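Local coordinates for putative membrane anchored protein (Corynebacterium diphtheriae, PDB 3LSO) that is of unknown function but is probably tethered to the membrane and carries an all-beta, immunoglobulin-like (E-set) N-terminal domain, at residues Cys32-Ala37 with Tyr170-Thr175; Lys88-Ser93 with Thr162-Val167; Gly39-Asn44 with Asn78-Gly83. All blocks are in the same frame, centred on the assembly; numbering follows the deposited sequence.

Contact 1: residues Cys32-Ala37 with Tyr170-Thr175; sequences CSVSAA and YTANTT
Ser-33 to Ala-36 pair with Ala-172 to Thr-175 as an antiparallel beta ladder in the all-beta N-terminal domain, the two short strand segments running 164° apart in direction. The backbone carries most of the contact. Ser-33 with Thr-175 and Ser-35 with Asn-173 are hydrogen-bonded pairs, each joined by two N-H to C=O bonds; in the second, Ser-35 N lies 2.9 Å from Asn-173 O and Asn-173 N 2.8 Å from Ser-35 O. Between and beyond them, Val-34 with Thr-174 and Ala-36 with Ala-172 are non-hydrogen-bonded pairs, where CA-H groups lean on the carbonyl oxygens across the gap. The ladder frays at Ala-37, whose N makes just a weak bond of 3.4 Å to Thr-171 O.

The apolar contacts gather on the face that holds Val-34, Ala-36, Ala-172 and Thr-174. With CG1 anti to the backbone N (chi1 -177°), Val-34 sends this branch toward Ala-172 CB, 3.9 Å away, and turns CG2 to Thr-174, where it meets both OG1 and CG2. Ala-36 CB meets Ala-172 CB as well, at 3.8 Å. On the other face, Asn-173 OD1 turns to a hydrogen bond with Thr-164 on the next strand.

A covalent tie reinforces one end: Cys-32 SG is joined in a disulfide to Cys-176, the residue after Thr-175. At the far end Ala-37 CB lies obliquely to the Tyr-170 ring, 3.8 Å from CD1.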
loop_
_atom_site.group_PDB
_atom_site.type_symbol
_atom_site.label_atom_id
_atom_site.label_comp_id
_atom_site.label_asym_id
_atom_site.label_seq_id
_atom_site.Cartn_x
_atom_site.Cartn_y
_atom_site.Cartn_z
ATOM N N CYS B 32 44.839 4.499 -21.716
ATOM C CA CYS B 32 45.642 3.550 -20.949
ATOM C C CYS B 32 47.136 3.866 -20.969
ATOM O O CYS B 32 47.696 4.122 -22.027
ATOM C CB CYS B 32 45.378 2.127 -21.447
ATOM S SG CYS B 32 43.641 1.622 -21.229
ATOM N N SER B 33 47.758 3.886 -19.792
ATOM C CA SER B 33 49.215 3.947 -19.668
ATOM C C SER B 33 49.769 2.602 -19.240
ATOM O O SER B 33 49.282 1.989 -18.283
ATOM C CB SER B 33 49.665 4.990 -18.639
ATOM O OG SER B 33 49.368 6.293 -19.068
ATOM N N VAL B 34 50.801 2.167 -19.948
ATOM C CA VAL B 34 51.574 0.998 -19.563
ATOM C C VAL B 34 52.921 1.451 -19.039
ATOM O O VAL B 34 53.562 2.336 -19.607
ATOM C CB VAL B 34 51.816 0.078 -20.755
ATOM C CG1 VAL B 34 52.562 -1.187 -20.302
ATOM C CG2 VAL B 34 50.490 -0.251 -21.454
ATOM N N SER B 35 53.330 0.857 -17.930
ATOM C CA SER B 35 54.667 1.044 -17.382
ATOM C C SER B 35 55.286 -0.340 -17.152
ATOM O O SER B 35 54.785 -1.152 -16.371
ATOM C CB SER B 35 54.620 1.858 -16.091
ATOM O OG SER B 35 55.927 2.194 -15.657
ATOM N N ALA B 36 56.350 -0.619 -17.883
ATOM C CA ALA B 36 57.038 -1.900 -17.785
ATOM C C ALA B 36 58.499 -1.701 -17.426
ATOM O O ALA B 36 59.066 -0.617 -17.626
ATOM C CB ALA B 36 56.930 -2.664 -19.102
ATOM N N ALA B 37 59.096 -2.767 -16.907
ATOM C CA ALA B 37 60.521 -2.827 -16.666
ATOM C C ALA B 37 60.952 -1.776 -15.659
ATOM O O ALA B 37 61.815 -0.949 -15.937
ATOM C CB ALA B 37 61.264 -2.663 -17.963
ATOM N N TYR B 170 59.123 -9.938 -17.632
ATOM C CA TYR B 170 58.901 -8.521 -17.373
ATOM C C TYR B 170 57.590 -8.357 -16.660
ATOM O O TYR B 170 56.719 -9.202 -16.798
ATOM C CB TYR B 170 58.873 -7.718 -18.672
ATOM C CG TYR B 170 60.232 -7.451 -19.247
ATOM C CD1 TYR B 170 61.026 -6.420 -18.755
ATOM C CD2 TYR B 170 60.737 -8.234 -20.279
ATOM C CE1 TYR B 170 62.295 -6.166 -19.288
ATOM C CE2 TYR B 170 62.003 -7.984 -20.825
ATOM C CZ TYR B 170 62.774 -6.948 -20.319
ATOM O OH TYR B 170 64.026 -6.713 -20.837
ATOM N N THR B 171 57.451 -7.273 -15.903
ATOM C CA THR B 171 56.183 -6.919 -15.271
ATOM C C THR B 171 55.701 -5.599 -15.840
ATOM O O THR B 171 56.447 -4.623 -15.846
ATOM C CB THR B 171 56.358 -6.781 -13.759
ATOM O OG1 THR B 171 56.591 -8.069 -13.204
ATOM C CG2 THR B 171 55.129 -6.223 -13.115
ATOM N N ALA B 172 54.461 -5.565 -16.319
ATOM C CA ALA B 172 53.884 -4.311 -16.820
ATOM C C ALA B 172 52.605 -3.890 -16.099
ATOM O O ALA B 172 51.678 -4.697 -15.932
ATOM C CB ALA B 172 53.648 -4.383 -18.318
ATOM N N ASN B 173 52.558 -2.623 -15.683
ATOM C CA ASN B 173 51.388 -2.083 -15.006
ATOM C C ASN B 173 50.619 -1.179 -15.942
ATOM O O ASN B 173 51.111 -0.142 -16.354
ATOM C CB ASN B 173 51.784 -1.314 -13.744
ATOM C CG ASN B 173 52.568 -2.164 -12.758
ATOM O OD1 ASN B 173 52.142 -3.266 -12.372
ATOM N ND2 ASN B 173 53.727 -1.655 -12.339
ATOM N N THR B 174 49.403 -1.573 -16.276
ATOM C CA THR B 174 48.580 -0.759 -17.132
ATOM C C THR B 174 47.619 0.046 -16.282
ATOM O O THR B 174 47.009 -0.491 -15.360
ATOM C CB THR B 174 47.809 -1.633 -18.108
ATOM O OG1 THR B 174 48.719 -2.538 -18.742
ATOM C CG2 THR B 174 47.105 -0.786 -19.170
ATOM N N THR B 175 47.491 1.334 -16.577
ATOM C CA THR B 175 46.504 2.171 -15.906
ATOM C C THR B 175 45.639 2.846 -16.956
ATOM O O THR B 175 46.164 3.485 -17.856
ATOM C CB THR B 175 47.169 3.237 -15.041
ATOM O OG1 THR B 175 47.476 2.670 -13.779
ATOM C CG2 THR B 175 46.234 4.423 -14.810
#

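Contact 2: residues Lys88-Ser93 with Thr162-Val167; sequences KLTKSS and TNTASV
A classic beta bulge, in which Thr-90 and Lys-91 both face Thr-164, interrupts this antiparallel ladder and shifts its register by one residue. Lys-88 and Ser-166 bond through their backbones before it, and Lys-91 with Thr-164 and Ser-93 with Thr-162 after it. At the bulge one acceptor does the work of several: Thr-164 O takes Thr-90 N at 2.7 Å, nearly in line with its C=O bond, and Lys-91 N at 3.3 Å, in the carbonyl plane on a lone pair. The third donor is Thr-90 OG1, 2.9 Å from Thr-164 O and well above the carbonyl plane. Thr-90 can reach it because its hydroxyl sits between its own backbone N and carbonyl carbon (chi1 58°), which leaves CG2 to rest 3.7 Å from Ser-166 CB.

Lys-91 and Thr-164 lie side by side and point the same way, CB to CB 3.8 Å, with the lysine chain running past the threonine. Ser-92 CB and Asn-163 CB meet on the opposite face, 3.7 Å apart. Outside the ladder, Ser-93 OG bonds to Asn-121.

The two backbone N-H groups on one carbonyl grip the bulge, and the OG1 bond would hold the Thr-90 hydroxyl in its rotamer, while the strand turns its corner without losing its hold on Thr-162 to Ser-166.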
loop_
_atom_site.group_PDB
_atom_site.type_symbol
_atom_site.label_atom_id
_atom_site.label_comp_id
_atom_site.label_asym_id
_atom_site.label_seq_id
_atom_site.Cartn_x
_atom_site.Cartn_y
_atom_site.Cartn_z
ATOM N N LYS B 88 50.373 -13.080 -19.336
ATOM C CA LYS B 88 49.288 -13.349 -18.392
ATOM C C LYS B 88 48.954 -12.101 -17.595
ATOM O O LYS B 88 49.798 -11.227 -17.448
ATOM C CB LYS B 88 49.691 -14.440 -17.409
ATOM C CG LYS B 88 49.817 -15.810 -18.005
ATOM C CD LYS B 88 49.926 -16.864 -16.910
ATOM C CE LYS B 88 50.534 -18.156 -17.463
ATOM N NZ LYS B 88 50.464 -19.277 -16.483
ATOM N N LEU B 89 47.730 -12.025 -17.077
ATOM C CA LEU B 89 47.374 -10.980 -16.127
ATOM C C LEU B 89 47.499 -11.527 -14.728
ATOM O O LEU B 89 46.837 -12.493 -14.373
ATOM C CB LEU B 89 45.944 -10.501 -16.337
ATOM C CG LEU B 89 45.554 -9.796 -17.631
ATOM C CD1 LEU B 89 44.066 -9.530 -17.638
ATOM C CD2 LEU B 89 46.333 -8.519 -17.791
ATOM N N THR B 90 48.350 -10.902 -13.933
ATOM C CA THR B 90 48.552 -11.328 -12.561
ATOM C C THR B 90 47.534 -10.641 -11.646
ATOM O O THR B 90 47.001 -11.264 -10.723
ATOM C CB THR B 90 49.989 -11.042 -12.099
ATOM O OG1 THR B 90 50.262 -9.646 -12.220
ATOM C CG2 THR B 90 50.967 -11.780 -12.963
ATOM N N LYS B 91 47.266 -9.364 -11.922
ATOM C CA LYS B 91 46.297 -8.552 -11.189
ATOM C C LYS B 91 45.404 -7.833 -12.195
ATOM O O LYS B 91 45.838 -7.545 -13.302
ATOM C CB LYS B 91 47.018 -7.479 -10.370
ATOM C CG LYS B 91 47.836 -7.977 -9.198
ATOM C CD LYS B 91 48.761 -6.862 -8.674
ATOM C CE LYS B 91 49.473 -7.282 -7.383
ATOM N NZ LYS B 91 48.482 -7.499 -6.271
ATOM N N SER B 92 44.165 -7.541 -11.819
ATOM C CA SER B 92 43.356 -6.576 -12.563
ATOM C C SER B 92 42.205 -6.040 -11.721
ATOM O O SER B 92 41.762 -6.689 -10.771
ATOM C CB SER B 92 42.858 -7.139 -13.892
ATOM O OG SER B 92 42.040 -8.255 -13.708
ATOM N N SER B 93 41.733 -4.847 -12.067
ATOM C CA SER B 93 40.810 -4.110 -11.230
ATOM C C SER B 93 39.887 -3.265 -12.077
ATOM O O SER B 93 40.348 -2.353 -12.758
ATOM C CB SER B 93 41.592 -3.190 -10.286
ATOM O OG SER B 93 41.411 -3.542 -8.925
ATOM N N THR B 162 42.723 -1.003 -14.001
ATOM C CA THR B 162 44.152 -1.216 -13.815
ATOM C C THR B 162 44.399 -2.698 -13.911
ATOM O O THR B 162 43.593 -3.499 -13.422
ATOM C CB THR B 162 44.657 -0.809 -12.427
ATOM O OG1 THR B 162 44.173 -1.748 -11.453
ATOM C CG2 THR B 162 44.265 0.623 -12.040
ATOM N N ASN B 163 45.506 -3.072 -14.539
ATOM C CA ASN B 163 45.929 -4.457 -14.509
ATOM C C ASN B 163 47.430 -4.524 -14.368
ATOM O O ASN B 163 48.120 -3.493 -14.446
ATOM C CB ASN B 163 45.442 -5.229 -15.739
ATOM C CG ASN B 163 46.270 -4.949 -16.962
ATOM O OD1 ASN B 163 46.217 -3.856 -17.529
ATOM N ND2 ASN B 163 47.051 -5.927 -17.375
ATOM N N THR B 164 47.913 -5.742 -14.139
ATOM C CA THR B 164 49.332 -6.042 -14.063
ATOM C C THR B 164 49.585 -7.327 -14.805
ATOM O O THR B 164 48.975 -8.349 -14.523
ATOM C CB THR B 164 49.815 -6.115 -12.608
ATOM O OG1 THR B 164 49.648 -4.813 -12.021
ATOM C CG2 THR B 164 51.281 -6.541 -12.535
ATOM N N ALA B 165 50.480 -7.240 -15.773
ATOM C CA ALA B 165 50.734 -8.323 -16.682
ATOM C C ALA B 165 52.147 -8.831 -16.516
ATOM O O ALA B 165 53.094 -8.051 -16.377
ATOM C CB ALA B 165 50.508 -7.875 -18.118
ATOM N N SER B 166 52.280 -10.150 -16.552
ATOM C CA SER B 166 53.585 -10.788 -16.568
ATOM C C SER B 166 53.905 -11.291 -17.981
ATOM O O SER B 166 53.215 -12.172 -18.508
ATOM C CB SER B 166 53.620 -11.927 -15.556
ATOM O OG SER B 166 54.890 -12.521 -15.564
ATOM N N VAL B 167 54.959 -10.734 -18.576
ATOM C CA VAL B 167 55.299 -10.961 -19.981
ATOM C C VAL B 167 56.789 -11.250 -20.155
ATOM O O VAL B 167 57.612 -10.339 -20.127
ATOM C CB VAL B 167 54.960 -9.696 -20.825
ATOM C CG1 VAL B 167 55.331 -9.888 -22.295
ATOM C CG2 VAL B 167 53.480 -9.284 -20.663
#

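Contact 3: residues Gly39-Asn44 with Asn78-Gly83; sequences GLYKFN and NDNLSG
Phe-43 holds its ring carbon CG between its own backbone N and carbonyl carbon (chi1 70°), which sets the ring flat beneath Asn-80; Tyr-41, two residues earlier on the same side of the strand, has CG anti to its N and extends its phenol toward the same asparagine. The heart of the contact is a CH-pi interaction with a stacked amide. Asn-80 CB stands over the middle of the Phe-43 ring, 3.6 Å from the centroid and 3° off the ring normal. From there the amide slides back across the ring toward the strand, only 9° from parallel to it, placing Asn-80 CG 3.5 Å from Phe-43 CG and ND2 close to Phe-43 CB.

The oxygen of that amide points the other way, to Tyr-41: OD1 lies 3.0 Å from the tyrosine OH, with the phenol ring almost perpendicular to the amide plane. Asn-78, its side chain running opposite to that of Phe-43, brings ND2 obliquely to the ring near CE1. Leu-81 adds a looser apolar touch, its CD2 4.3 Å from Phe-43 CZ. Asn-80 and Leu-81 belong to a 3-10 turn at 79-81, with Asn-78 just before it; Leu-81 N bonds to Asn-78 O and Ser-82 N to Asp-79 O, both at 3.1 Å.

The loop that holds this turn leaves strand 64-77, which pairs with strand 41-54, and leads to strand 87-97. It folds back over the start of strand 41-54, at the classic bulge where Leu-40 and Tyr-41 face Ala-36, while Phe-43 stays bonded through its backbone to Val-34 of strand 25-36.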
loop_
_atom_site.group_PDB
_atom_site.type_symbol
_atom_site.label_atom_id
_atom_site.label_comp_id
_atom_site.label_asym_id
_atom_site.label_seq_id
_atom_site.Cartn_x
_atom_site.Cartn_y
_atom_site.Cartn_z
ATOM N N GLY B 39 59.749 0.878 -14.675
ATOM C CA GLY B 39 59.524 2.217 -15.215
ATOM C C GLY B 39 60.336 2.630 -16.444
ATOM O O GLY B 39 60.188 3.757 -16.943
ATOM N N LEU B 40 61.187 1.736 -16.943
ATOM C CA LEU B 40 62.083 2.081 -18.049
ATOM C C LEU B 40 61.460 1.857 -19.439
ATOM O O LEU B 40 62.095 2.107 -20.455
ATOM C CB LEU B 40 63.419 1.334 -17.923
ATOM C CG LEU B 40 64.294 1.613 -16.695
ATOM C CD1 LEU B 40 65.262 0.470 -16.426
ATOM C CD2 LEU B 40 65.047 2.934 -16.816
ATOM N N TYR B 41 60.216 1.392 -19.470
ATOM C CA TYR B 41 59.522 1.114 -20.725
ATOM C C TYR B 41 58.088 1.644 -20.590
ATOM O O TYR B 41 57.228 1.002 -20.005
ATOM C CB TYR B 41 59.558 -0.399 -21.030
ATOM C CG TYR B 41 59.268 -0.792 -22.465
ATOM C CD1 TYR B 41 60.301 -0.885 -23.405
ATOM C CD2 TYR B 41 57.962 -1.081 -22.888
ATOM C CE1 TYR B 41 60.034 -1.248 -24.733
ATOM C CE2 TYR B 41 57.684 -1.444 -24.210
ATOM C CZ TYR B 41 58.726 -1.530 -25.127
ATOM O OH TYR B 41 58.474 -1.880 -26.440
ATOM N N LYS B 42 57.849 2.847 -21.093
ATOM C CA LYS B 42 56.546 3.480 -20.966
ATOM C C LYS B 42 55.947 3.642 -22.351
ATOM O O LYS B 42 56.588 4.193 -23.244
ATOM C CB LYS B 42 56.672 4.838 -20.251
ATOM C CG LYS B 42 57.115 4.713 -18.794
ATOM C CD LYS B 42 57.159 6.029 -18.019
ATOM C CE LYS B 42 57.214 5.719 -16.518
ATOM N NZ LYS B 42 57.747 6.803 -15.641
ATOM N N PHE B 43 54.757 3.100 -22.551
ATOM C CA PHE B 43 53.962 3.451 -23.715
ATOM C C PHE B 43 52.493 3.655 -23.295
ATOM O O PHE B 43 52.157 3.556 -22.111
ATOM C CB PHE B 43 54.176 2.474 -24.897
ATOM C CG PHE B 43 53.604 1.106 -24.679
ATOM C CD1 PHE B 43 52.344 0.780 -25.175
ATOM C CD2 PHE B 43 54.315 0.141 -23.975
ATOM C CE1 PHE B 43 51.790 -0.485 -24.958
ATOM C CE2 PHE B 43 53.771 -1.132 -23.758
ATOM C CZ PHE B 43 52.506 -1.443 -24.258
ATOM N N ASN B 44 51.617 3.904 -24.262
ATOM C CA ASN B 44 50.473 4.755 -24.025
ATOM C C ASN B 44 49.452 4.596 -25.147
ATOM O O ASN B 44 49.773 4.830 -26.317
ATOM C CB ASN B 44 51.043 6.183 -24.004
ATOM C CG ASN B 44 50.024 7.211 -23.752
ATOM O OD1 ASN B 44 49.405 7.224 -22.691
ATOM N ND2 ASN B 44 49.842 8.108 -24.705
ATOM N N ASN B 78 49.016 -3.332 -31.197
ATOM C CA ASN B 78 50.067 -2.388 -30.837
ATOM C C ASN B 78 51.451 -2.972 -31.121
ATOM O O ASN B 78 51.747 -4.089 -30.724
ATOM C CB ASN B 78 49.927 -1.985 -29.369
ATOM C CG ASN B 78 50.701 -0.729 -29.018
ATOM O OD1 ASN B 78 50.750 0.220 -29.764
ATOM N ND2 ASN B 78 51.281 -0.720 -27.852
ATOM N N ASP B 79 52.282 -2.213 -31.832
ATOM C CA ASP B 79 53.637 -2.637 -32.173
ATOM C C ASP B 79 54.504 -2.860 -30.937
ATOM O O ASP B 79 55.486 -3.603 -30.985
ATOM C CB ASP B 79 54.306 -1.608 -33.090
ATOM C CG ASP B 79 54.244 -1.988 -34.565
ATOM O OD1 ASP B 79 53.499 -2.921 -34.929
ATOM O OD2 ASP B 79 54.954 -1.345 -35.369
ATOM N N ASN B 80 54.137 -2.217 -29.833
ATOM C CA ASN B 80 54.827 -2.391 -28.563
ATOM C C ASN B 80 54.693 -3.781 -27.950
ATOM O O ASN B 80 55.260 -4.052 -26.891
ATOM C CB ASN B 80 54.331 -1.353 -27.570
ATOM C CG ASN B 80 55.099 -0.076 -27.655
ATOM O OD1 ASN B 80 56.270 -0.032 -27.284
ATOM N ND2 ASN B 80 54.457 0.977 -28.149
ATOM N N LEU B 81 53.948 -4.651 -28.628
ATOM C CA LEU B 81 53.731 -6.036 -28.196
ATOM C C LEU B 81 54.405 -7.078 -29.119
ATOM O O LEU B 81 54.369 -8.280 -28.846
ATOM C CB LEU B 81 52.227 -6.328 -28.072
ATOM C CG LEU B 81 51.322 -5.258 -27.439
ATOM C CD1 LEU B 81 49.872 -5.430 -27.907
ATOM C CD2 LEU B 81 51.410 -5.227 -25.908
ATOM N N SER B 82 55.011 -6.613 -30.209
ATOM C CA SER B 82 55.744 -7.493 -31.119
ATOM C C SER B 82 56.804 -8.284 -30.351
ATOM O O SER B 82 57.520 -7.734 -29.502
ATOM C CB SER B 82 56.390 -6.684 -32.265
ATOM N N GLY B 83 56.864 -9.584 -30.630
ATOM C CA GLY B 83 57.948 -10.437 -30.145
ATOM C C GLY B 83 57.700 -11.281 -28.904
ATOM O O GLY B 83 58.522 -12.140 -28.588
#

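From the N terminus, residues 32-37 open the longest loop, which closes when strand 170-177 returns to pair with them in contact 1. Both other contacts fall within it, in series. Contact 3 closes first, bringing 78-83 back onto 39-44 at the start of the next strand; contact 2 opens at 88-93 and closes at 162-167, just before the short turn into 170-175. None of the loops cross. In space contact 1 lies between the others: strand 25-36 bonds to strand 41-54 on one side, and strand 170-177 to strand 150-167 on the other. Contacts 2 and 3 do not touch, their nearest atoms being about 7 Å apart.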